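Side-chain contacts in IMC sub-compartment protein ISP1 (Toxoplasma gondii, PDB 4CHM), which belongs to a family of inner membrane complex proteins critical for replication of the parasite and adopts a pleckstrin homology fold: residues S63-L68 with D117-L122; L93-L96 with C101-L104. All coordinates share one frame; numbering follows the deposited sequence.

Contact 1: residues S63-L68 with D117-L122; sequences SDIKAL and DLLKKL. With SO4 (sulfate ion), chain E.
Leu119 of helix 109-125 packs on Leu68 and Ile65 of strand 65-69. Its CB meets the tip of Leu68 first, with Leu68 CD1 lying 3.6 Å from Leu119 CB. One atom further out, CG lies beside the other branch, at 4.2 Å from Leu68 CD2. The CD1 methyl then spans both strand residues. Leu119 CD1 is 4.2 Å from Leu68 CD2 and 4.3 Å from Ile65 CD1. The side chains of Leu68 and Leu119 cross at about a right angle, and the two branches of Leu68 lie alongside the CB-CG portion of Leu119. No hydrogen bond crosses between the two segments, so apolar contact carries the pairing. One polar tie lies just beyond: Lys123 NZ, further along the helix, donates to Ile65 O.

The chain of Lys120 runs past the strand to a sulfate. It bends at its last torsion, and Lys120 NZ donates a hydrogen bond of 3.0 Å to sulfate O3. His70 NE2 and Gln74 NE2 also bind this ion, which probably came from the crystallisation liquor. Another face of the helix, through Leu118, packs on Ile13, His17 and Leu20 of helix 10-22. A C-terminal helix packed against the strands in this way is characteristic of the pleckstrin homology fold.

Contact 2: residues L93-L96 with C101-L104; sequences LHLL and CIPL
Leu93 and Ile102 are joined through both of their backbone amides. Leu93 N donates to Ile102 O over 2.9 Å, and Ile102 N returns the bond to Leu93 O at the same length. Leu93 O also receives a close CA-H...O contact, with Cys101 CA at 3.1 Å. The Leu93 side chain extends to the interior. Its CG is 4.3 Å from Leu104 CD1, and Leu49 and Leu68 pack around it.

His94 follows on the opposite face and pairs with Cys101 as a non-hydrogen-bonded antiparallel pair. With CG anti to the backbone N (chi1 -173°), the imidazole is carried to where its CD2 can meet the sulfur of Cys101. In one of the two modelled conformers of Cys101, SG sits 3.6 Å from His94 CD2. Because Cys101 was modelled in two conformers, this oblique sulfur-aromatic contact is doubtful. A weak hydrogen bond links His94 NE2 to Gly99 O in the connecting turn.

Strands 90-95 and 101-105 form a beta hairpin, the sixth and seventh strands of the pleckstrin homology fold. Segments 93-95 and 101-104 run antiparallel at 166°. The chain continues from the second strand to the C-terminal helix.

Leu95 follows, and the end of its side chain approaches Ile102. Only its tip reaches across: Leu95 CD1 meets Ile102 CD1 at 4.0 Å, methyl to methyl. Arg58 and Ile60 of strand 56-61 touch both Leu95 and Ile102, so the strand at the far end of the sheet order folds over this pair.

Overall arrangement
Contact 1 and contact 2 have centres 10 Å apart and meet through neighbouring strands of one sheet. Strand 65-69 lies beside strand 90-95, with a probable hydrogen bond of 2.9 Å from Lys66 N to His94 O. Lys66 and Ala67 both face His94, which makes a classic beta bulge at this seam. On the inner side, Leu68 CD2 touches Leu93 CD2 at 3.6 Å. Leu68 thus connects the helix of contact 1 to the hairpin of contact 2. Strand 101-105 leads directly into helix 109-125. The side chain of Leu95 in contact 2 lies about 4 Å from a bound sulfate, which is not the ion of contact 1 and probably also came from the crystallisation liquor.

Contact 1: residues S63-L68 with D117-L122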
ATOM      1  N   SER A  63       0.361  -4.822  13.004  1.00 25.98           N
ATOM      2  CA  SER A  63       0.020  -4.108  14.192  1.00 26.80           C
ATOM      3  C   SER A  63       0.839  -2.815  14.287  1.00 28.03           C
ATOM      4  O   SER A  63       0.519  -1.945  15.079  1.00 28.38           O
ATOM      5  CB  SER A  63       0.209  -4.997  15.425  1.00 27.81           C
ATOM      6  OG  SER A  63       1.539  -5.489  15.497  1.00 25.85           O
ATOM      7  N   ASP A  64       1.832  -2.652  13.408  1.00 27.10           N
ATOM      8  CA  ASP A  64       2.581  -1.392  13.345  1.00 24.18           C
ATOM      9  C   ASP A  64       2.007  -0.412  12.317  1.00 20.79           C
ATOM     10  O   ASP A  64       2.534   0.672  12.116  1.00 21.73           O
ATOM     11  CB  ASP A  64       4.058  -1.656  13.042  1.00 27.33           C
ATOM     12  CG  ASP A  64       4.904  -0.406  13.149  1.00 30.53           C
ATOM     13  OD1 ASP A  64       4.683   0.377  14.088  1.00 34.59           O
ATOM     14  OD2 ASP A  64       5.760  -0.178  12.276  1.00 31.75           O
ATOM     15  N   ILE A  65       0.962  -0.823  11.630  1.00 22.20           N
ATOM     16  CA  ILE A  65       0.365   0.021  10.634  1.00 23.22           C
ATOM     17  C   ILE A  65      -0.818   0.720  11.263  1.00 26.17           C
ATOM     18  O   ILE A  65      -1.876   0.142  11.416  1.00 30.35           O
ATOM     19  CB  ILE A  65      -0.068  -0.769   9.386  1.00 24.56           C
ATOM     20  CG1 ILE A  65       1.161  -1.388   8.708  1.00 22.11           C
ATOM     21  CG2 ILE A  65      -0.776   0.167   8.397  1.00 22.83           C
ATOM     22  CD1 ILE A  65       0.837  -2.602   7.845  1.00 23.67           C
ATOM     23  N   LYS A  66      -0.577   1.952  11.688  1.00 28.42           N
ATOM     24  CA  LYS A  66      -1.515   2.746  12.436  1.00 29.50           C
ATOM     25  C   LYS A  66      -2.659   3.235  11.527  1.00 30.01           C
ATOM     26  O   LYS A  66      -3.799   3.337  11.963  1.00 29.91           O
ATOM     27  CB  LYS A  66      -0.761   3.942  13.016  1.00 30.95           C
ATOM     28  CG  LYS A  66      -1.524   4.813  13.991  1.00 35.79           C
ATOM     29  CD  LYS A  66      -0.651   6.012  14.371  1.00 38.95           C
ATOM     30  CE  LYS A  66      -1.469   7.269  14.641  1.00 48.42           C
ATOM     31  NZ  LYS A  66      -2.549   7.009  15.632  1.00 56.04           N
ATOM     32  N   ALA A  67      -2.349   3.525  10.269  1.00 24.32           N
ATOM     33  CA  ALA A  67      -3.333   4.166   9.371  1.00 25.62           C
ATOM     34  C   ALA A  67      -2.917   3.977   7.912  1.00 24.36           C
ATOM     35  O   ALA A  67      -1.730   3.895   7.617  1.00 24.76           O
ATOM     36  CB  ALA A  67      -3.444   5.662   9.686  1.00 22.73           C
ATOM     37  N   LEU A  68      -3.850   4.063   6.999  1.00 21.51           N
ATOM     38  CA  LEU A  68      -3.510   4.124   5.618  1.00 23.27           C
ATOM     39  C   LEU A  68      -3.886   5.461   5.057  1.00 22.07           C
ATOM     40  O   LEU A  68      -4.997   5.852   5.134  1.00 19.64           O
ATOM     41  CB  LEU A  68      -4.142   3.003   4.816  1.00 22.07           C
ATOM     42  CG  LEU A  68      -3.933   1.584   5.265  1.00 24.64           C
ATOM     43  CD1 LEU A  68      -5.101   0.742   4.888  1.00 31.02           C
ATOM     44  CD2 LEU A  68      -2.639   0.982   4.820  1.00 23.18           C
ATOM     45  N   ASP A 117      -9.131  -1.450   1.209  1.00 22.54           N
ATOM     46  CA  ASP A 117     -10.144  -2.350   1.742  1.00 24.33           C
ATOM     47  C   ASP A 117      -9.595  -3.640   2.309  1.00 27.83           C
ATOM     48  O   ASP A 117      -9.957  -4.024   3.378  1.00 28.36           O
ATOM     49  CB  ASP A 117     -11.142  -2.697   0.667  1.00 26.80           C
ATOM     50  CG  ASP A 117     -11.896  -1.509   0.186  1.00 29.43           C
ATOM     51  OD1 ASP A 117     -12.371  -0.740   1.007  1.00 32.60           O
ATOM     52  OD2 ASP A 117     -12.000  -1.335  -1.005  1.00 30.32           O
ATOM     53  N   LEU A 118      -8.690  -4.286   1.601  1.00 24.45           N
ATOM     54  CA  LEU A 118      -8.104  -5.522   2.065  1.00 24.45           C
ATOM     55  C   LEU A 118      -7.326  -5.357   3.369  1.00 26.79           C
ATOM     56  O   LEU A 118      -7.395  -6.192   4.226  1.00 25.06           O
ATOM     57  CB  LEU A 118      -7.190  -6.111   0.997  1.00 24.01           C
ATOM     58  CG  LEU A 118      -6.470  -7.398   1.363  1.00 27.29           C
ATOM     59  CD1 LEU A 118      -7.443  -8.520   1.624  1.00 24.10           C
ATOM     60  CD2 LEU A 118      -5.435  -7.794   0.338  1.00 25.19           C
ATOM     61  N   LEU A 119      -6.570  -4.286   3.483  1.00 25.60           N
ATOM     62  CA  LEU A 119      -5.797  -4.021   4.671  1.00 27.51           C
ATOM     63  C   LEU A 119      -6.697  -3.791   5.871  1.00 31.58           C
ATOM     64  O   LEU A 119      -6.436  -4.241   6.951  1.00 32.10           O
ATOM     65  CB  LEU A 119      -4.886  -2.850   4.447  1.00 31.91           C
ATOM     66  CG  LEU A 119      -3.421  -3.108   4.682  1.00 36.43           C
ATOM     67  CD1 LEU A 119      -3.108  -2.972   6.138  1.00 42.42           C
ATOM     68  CD2 LEU A 119      -2.953  -4.438   4.160  1.00 38.26           C
ATOM     69  N   LYS A 120      -7.784  -3.093   5.637  1.00 34.24           N
ATOM     70  CA  LYS A 120      -8.763  -2.900   6.647  1.00 35.50           C
ATOM     71  C   LYS A 120      -9.318  -4.249   7.072  1.00 35.64           C
ATOM     72  O   LYS A 120      -9.461  -4.479   8.236  1.00 36.26           O
ATOM     73  CB  LYS A 120      -9.863  -1.973   6.139  1.00 39.20           C
ATOM     74  CG  LYS A 120      -9.553  -0.523   6.455  1.00 46.14           C
ATOM     75  CD  LYS A 120     -10.503   0.496   5.867  1.00 45.22           C
ATOM     76  CE  LYS A 120      -9.790   1.831   5.820  1.00 41.27           C
ATOM     77  NZ  LYS A 120     -10.630   3.039   6.006  1.00 40.82           N
ATOM     78  N   LYS A 121      -9.601  -5.121   6.122  1.00 38.52           N
ATOM     79  CA  LYS A 121     -10.140  -6.413   6.453  1.00 41.92           C
ATOM     80  C   LYS A 121      -9.159  -7.234   7.282  1.00 40.42           C
ATOM     81  O   LYS A 121      -9.527  -7.739   8.296  1.00 46.52           O
ATOM     82  CB  LYS A 121     -10.554  -7.160   5.185  1.00 45.74           C
ATOM     83  CG  LYS A 121     -12.038  -7.073   4.859  1.00 53.46           C
ATOM     84  CD  LYS A 121     -12.385  -7.528   3.442  1.00 62.65           C
ATOM     85  CE  LYS A 121     -13.237  -8.797   3.434  1.00 57.93           C
ATOM     86  NZ  LYS A 121     -14.419  -8.699   2.524  1.00 53.28           N
ATOM     87  N   LEU A 122      -7.896  -7.281   6.906  1.00 39.82           N
ATOM     88  CA  LEU A 122      -6.906  -8.028   7.674  1.00 44.37           C
ATOM     89  C   LEU A 122      -6.724  -7.477   9.079  1.00 49.31           C
ATOM     90  O   LEU A 122      -6.627  -8.211  10.041  1.00 52.87           O
ATOM     91  CB  LEU A 122      -5.571  -8.007   6.965  1.00 39.80           C
ATOM     92  CG  LEU A 122      -5.517  -8.638   5.593  1.00 36.96           C
ATOM     93  CD1 LEU A 122      -4.206  -8.303   4.951  1.00 39.75           C
ATOM     94  CD2 LEU A 122      -5.679 -10.128   5.713  1.00 37.49           C
TER
HETATM   95  S   SO4 E1179     -10.429   7.021   5.913  1.00 29.35           S
HETATM   96  O1  SO4 E1179     -11.796   7.485   5.567  1.00 35.93           O
HETATM   97  O2  SO4 E1179      -9.496   8.114   5.700  1.00 37.15           O
HETATM   98  O3  SO4 E1179     -10.069   5.867   5.048  1.00 36.44           O
HETATM   99  O4  SO4 E1179     -10.385   6.584   7.304  1.00 36.88           O

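Contact 2: residues L93-L96 with C101-L104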
ATOM      1  N   LEU A  93       1.667   3.676   4.069  1.00 18.11           N
ATOM      2  CA  LEU A  93       1.514   3.080   5.379  1.00 17.29           C
ATOM      3  C   LEU A  93       2.043   4.020   6.414  1.00 18.32           C
ATOM      4  O   LEU A  93       3.257   4.283   6.480  1.00 18.64           O
ATOM      5  CB  LEU A  93       2.283   1.756   5.477  1.00 16.94           C
ATOM      6  CG  LEU A  93       2.203   0.790   4.306  1.00 16.83           C
ATOM      7  CD1 LEU A  93       3.207  -0.331   4.556  1.00 16.06           C
ATOM      8  CD2 LEU A  93       0.783   0.247   4.139  1.00 17.74           C
ATOM      9  N   HIS A  94       1.150   4.510   7.243  1.00 19.58           N
ATOM     10  CA  HIS A  94       1.524   5.320   8.376  1.00 22.92           C
ATOM     11  C   HIS A  94       1.820   4.366   9.522  1.00 21.80           C
ATOM     12  O   HIS A  94       0.962   3.661   9.965  1.00 20.99           O
ATOM     13  CB  HIS A  94       0.375   6.268   8.739  1.00 28.53           C
ATOM     14  CG  HIS A  94       0.717   7.265   9.790  1.00 29.11           C
ATOM     15  ND1 HIS A  94      -0.229   7.856  10.581  1.00 33.46           N
ATOM     16  CD2 HIS A  94       1.899   7.772  10.179  1.00 34.05           C
ATOM     17  CE1 HIS A  94       0.356   8.681  11.420  1.00 34.50           C
ATOM     18  NE2 HIS A  94       1.648   8.653  11.192  1.00 38.73           N
ATOM     19  N   LEU A  95       3.050   4.373   9.990  1.00 21.08           N
ATOM     20  CA  LEU A  95       3.507   3.400  10.971  1.00 23.40           C
ATOM     21  C   LEU A  95       3.393   3.872  12.422  1.00 23.55           C
ATOM     22  O   LEU A  95       3.675   4.986  12.707  1.00 22.27           O
ATOM     23  CB  LEU A  95       4.936   2.946  10.674  1.00 19.33           C
ATOM     24  CG  LEU A  95       5.227   2.531   9.246  1.00 23.59           C
ATOM     25  CD1 LEU A  95       6.678   2.226   8.979  1.00 22.69           C
ATOM     26  CD2 LEU A  95       4.338   1.392   8.831  1.00 21.95           C
ATOM     27  N   LEU A  96       2.934   2.998  13.299  1.00 24.63           N
ATOM     28  CA  LEU A  96       2.762   3.324  14.706  1.00 26.04           C
ATOM     29  C   LEU A  96       4.015   3.651  15.500  1.00 27.88           C
ATOM     30  O   LEU A  96       4.094   4.689  16.087  1.00 26.22           O
ATOM     31  CB  LEU A  96       2.036   2.172  15.387  1.00 31.98           C
ATOM     32  CG  LEU A  96       1.593   2.255  16.849  1.00 31.74           C
ATOM     33  CD1 LEU A  96       1.066   3.616  17.226  1.00 30.07           C
ATOM     34  CD2 LEU A  96       0.573   1.181  17.143  1.00 30.74           C
ATOM     35  N   CYS A 101       5.924   7.388   7.307  0.50 19.74           N
ATOM     36  CA  CYS A 101       5.030   6.876   6.287  0.50 18.33           C
ATOM     37  C   CYS A 101       5.804   6.242   5.123  0.50 18.74           C
ATOM     38  O   CYS A 101       6.763   6.819   4.630  0.50 19.94           O
ATOM     39  CB  CYS A 101       4.112   7.994   5.770  0.50 17.02           C
ATOM     40  SG  CYS A 101       3.177   8.893   7.042  0.50 15.66           S
ATOM     41  N   ILE A 102       5.365   5.069   4.671  1.00 19.14           N
ATOM     42  CA  ILE A 102       5.946   4.465   3.486  1.00 17.68           C
ATOM     43  C   ILE A 102       4.963   4.521   2.340  1.00 15.80           C
ATOM     44  O   ILE A 102       3.961   3.796   2.339  1.00 14.81           O
ATOM     45  CB  ILE A 102       6.353   3.008   3.746  1.00 17.54           C
ATOM     46  CG1 ILE A 102       7.427   2.939   4.864  1.00 18.22           C
ATOM     47  CG2 ILE A 102       6.893   2.379   2.456  1.00 15.31           C
ATOM     48  CD1 ILE A 102       7.837   1.513   5.238  1.00 17.31           C
ATOM     49  N   PRO A 103       5.272   5.324   1.314  1.00 15.98           N
ATOM     50  CA  PRO A 103       4.304   5.412   0.211  1.00 15.76           C
ATOM     51  C   PRO A 103       4.509   4.347  -0.854  1.00 15.31           C
ATOM     52  O   PRO A 103       5.589   4.235  -1.418  1.00 15.06           O
ATOM     53  CB  PRO A 103       4.559   6.822  -0.364  1.00 15.99           C
ATOM     54  CG  PRO A 103       5.420   7.529   0.692  1.00 15.06           C
ATOM     55  CD  PRO A 103       6.250   6.423   1.256  1.00 15.55           C
ATOM     56  N   LEU A 104       3.452   3.575  -1.119  1.00 15.62           N
ATOM     57  CA  LEU A 104       3.483   2.478  -2.095  1.00 15.25           C
ATOM     58  C   LEU A 104       2.662   2.911  -3.271  1.00 16.92           C
ATOM     59  O   LEU A 104       1.499   3.352  -3.113  1.00 17.77           O
ATOM     60  CB  LEU A 104       2.822   1.227  -1.535  1.00 15.88           C
ATOM     61  CG  LEU A 104       3.354   0.660  -0.223  1.00 18.50           C
ATOM     62  CD1 LEU A 104       2.463  -0.464   0.239  1.00 19.38           C
ATOM     63  CD2 LEU A 104       4.769   0.190  -0.396  1.00 20.00           C
TER